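Local atomic coordinates of DUF2666 domain-containing protein (PDB entry 3V68), a protein that is of unknown function but, as a DUF2666-family protein of the archaeon Pyrococcus furiosus, is thought to bind double-stranded DNA. Residues Gly64-Lys69 / Asn112-Glu117. Numbering follows the deposited sequence.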
loop_
_atom_site.group_PDB
_atom_site.type_symbol
_atom_site.label_atom_id
_atom_site.label_comp_id
_atom_site.label_asym_id
_atom_site.label_seq_id
_atom_site.Cartn_x
_atom_site.Cartn_y
_atom_site.Cartn_z
ATOM N N GLY A 64 1.103 10.344 -20.465
ATOM C CA GLY A 64 0.200 9.669 -21.394
ATOM C C GLY A 64 -1.043 9.042 -20.795
ATOM O O GLY A 64 -1.419 9.323 -19.659
ATOM N N SER A 65 -1.688 8.193 -21.592
ATOM C CA SER A 65 -2.854 7.433 -21.159
ATOM C C SER A 65 -2.432 6.427 -20.097
ATOM O O SER A 65 -1.242 6.238 -19.861
ATOM C CB SER A 65 -3.432 6.675 -22.348
ATOM O OG SER A 65 -2.487 5.736 -22.834
ATOM N N LEU A 66 -3.406 5.770 -19.475
ATOM C CA LEU A 66 -3.108 4.698 -18.523
ATOM C C LEU A 66 -2.173 3.650 -19.126
ATOM O O LEU A 66 -1.176 3.278 -18.505
ATOM C CB LEU A 66 -4.392 4.038 -18.017
ATOM C CG LEU A 66 -4.224 2.811 -17.111
ATOM C CD1 LEU A 66 -3.432 3.163 -15.856
ATOM C CD2 LEU A 66 -5.578 2.235 -16.751
ATOM N N GLU A 67 -2.495 3.191 -20.334
ATOM C CA GLU A 67 -1.700 2.166 -21.012
ATOM C C GLU A 67 -0.253 2.608 -21.213
ATOM O O GLU A 67 0.672 1.813 -21.044
ATOM C CB GLU A 67 -2.332 1.782 -22.356
ATOM C CG GLU A 67 -3.683 1.065 -22.244
ATOM C CD GLU A 67 -4.883 2.001 -22.127
ATOM O OE1 GLU A 67 -4.705 3.226 -21.957
ATOM O OE2 GLU A 67 -6.025 1.504 -22.204
ATOM N N GLU A 68 -0.071 3.879 -21.562
ATOM C CA GLU A 68 1.263 4.444 -21.742
ATOM C C GLU A 68 2.010 4.558 -20.415
ATOM O O GLU A 68 3.216 4.313 -20.354
ATOM C CB GLU A 68 1.184 5.804 -22.435
ATOM C CG GLU A 68 0.778 5.701 -23.893
ATOM C CD GLU A 68 0.710 7.043 -24.588
ATOM O OE1 GLU A 68 -0.027 7.936 -24.117
ATOM O OE2 GLU A 68 1.380 7.195 -25.629
ATOM N N LYS A 69 1.283 4.917 -19.359
ATOM C CA LYS A 69 1.864 5.013 -18.023
ATOM C C LYS A 69 2.335 3.648 -17.531
ATOM O O LYS A 69 3.419 3.532 -16.959
ATOM C CB LYS A 69 0.876 5.635 -17.035
ATOM C CG LYS A 69 0.629 7.118 -17.268
ATOM C CD LYS A 69 -0.336 7.679 -16.245
ATOM C CE LYS A 69 -0.451 9.188 -16.368
ATOM N NZ LYS A 69 -1.490 9.718 -15.441
ATOM N N ASN A 112 -5.104 8.032 -9.447
ATOM C CA ASN A 112 -6.186 8.767 -10.096
ATOM C C ASN A 112 -6.640 8.148 -11.421
ATOM O O ASN A 112 -7.591 8.636 -12.036
ATOM C CB ASN A 112 -5.810 10.244 -10.284
ATOM C CG ASN A 112 -5.602 10.969 -8.965
ATOM O OD1 ASN A 112 -6.381 10.817 -8.022
ATOM N ND2 ASN A 112 -4.548 11.774 -8.900
ATOM N N GLU A 113 -5.965 7.077 -11.844
ATOM C CA GLU A 113 -6.283 6.357 -13.088
ATOM C C GLU A 113 -7.042 5.052 -12.817
ATOM O O GLU A 113 -7.787 4.563 -13.671
ATOM C CB GLU A 113 -5.001 6.026 -13.864
ATOM C CG GLU A 113 -4.126 7.223 -14.254
ATOM C CD GLU A 113 -4.382 7.726 -15.666
ATOM O OE1 GLU A 113 -4.950 6.978 -16.489
ATOM O OE2 GLU A 113 -3.997 8.877 -15.956
ATOM N N LEU A 114 -6.831 4.488 -11.629
ATOM C CA LEU A 114 -7.373 3.180 -11.257
ATOM C C LEU A 114 -7.853 3.183 -9.806
ATOM O O LEU A 114 -7.418 4.026 -9.018
ATOM C CB LEU A 114 -6.301 2.100 -11.438
ATOM C CG LEU A 114 -5.889 1.675 -12.849
ATOM C CD1 LEU A 114 -4.593 0.898 -12.782
ATOM C CD2 LEU A 114 -6.978 0.842 -13.515
ATOM N N PRO A 115 -8.748 2.241 -9.440
ATOM C CA PRO A 115 -9.146 2.136 -8.039
ATOM C C PRO A 115 -8.043 1.469 -7.207
ATOM O O PRO A 115 -8.098 0.268 -6.913
ATOM C CB PRO A 115 -10.418 1.284 -8.097
ATOM C CG PRO A 115 -10.233 0.432 -9.307
ATOM C CD PRO A 115 -9.480 1.282 -10.293
ATOM N N ILE A 116 -7.042 2.270 -6.857
ATOM C CA ILE A 116 -5.875 1.820 -6.104
ATOM C C ILE A 116 -6.133 1.979 -4.606
ATOM O O ILE A 116 -6.032 1.017 -3.837
ATOM C CB ILE A 116 -4.609 2.622 -6.519
ATOM C CG1 ILE A 116 -4.288 2.435 -8.016
ATOM C CG2 ILE A 116 -3.418 2.264 -5.631
ATOM C CD1 ILE A 116 -4.203 0.973 -8.487
ATOM N N GLU A 117 -6.461 3.201 -4.197
ATOM C CA GLU A 117 -6.933 3.438 -2.844
ATOM C C GLU A 117 -8.290 2.769 -2.672
ATOM O O GLU A 117 -9.070 2.664 -3.618
ATOM C CB GLU A 117 -7.036 4.938 -2.555
ATOM C CG GLU A 117 -5.675 5.632 -2.527
ATOM C CD GLU A 117 -5.754 7.090 -2.116
ATOM O OE1 GLU A 117 -6.522 7.861 -2.737
ATOM O OE2 GLU A 117 -5.036 7.476 -1.173
HETATM O O HOH W 1 -3.095 10.401 -17.941
#
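K69 and E113 meet in a salt bridge, NZ of K69 lying 2.7 Å from OE2 of E113. The ammonium comes from above the carboxylate, 41° out of its plane, and the two side chains cross at about a right angle. Lysine suits the place because its chain, extended beyond CG, carries the charge from the first helical turn to the loop. A water donates to OE2 of E113 and to O of G64, the latter 2.6 Å from its oxygen. Glutamate is long enough to reach both lysine and helix start: a bend at chi2 (-96°) lays its carboxylate across that start, OE1 of E113 resting 3.4 Å from L66 CB. With an alanine here, the ammonium of K69 would probably lose its charged mate and the water one acceptor.

Apolar packing joins the same segments: L66, its CG anti to the backbone N (chi1 175°), sends CD2 to within 3.8 Å of L114 CD2, while its CD1 touches E113 CB. Branched leucines fit this buried layer, which L110 and F212 extend.

S65, the N-cap, has a short hydroxyl that accepts weakly from first-turn E68 N; E68 OE1 accepts from S65 N (3.0 Å): a capping box starting helix 66-73, here packed against the loop after helix 91-110.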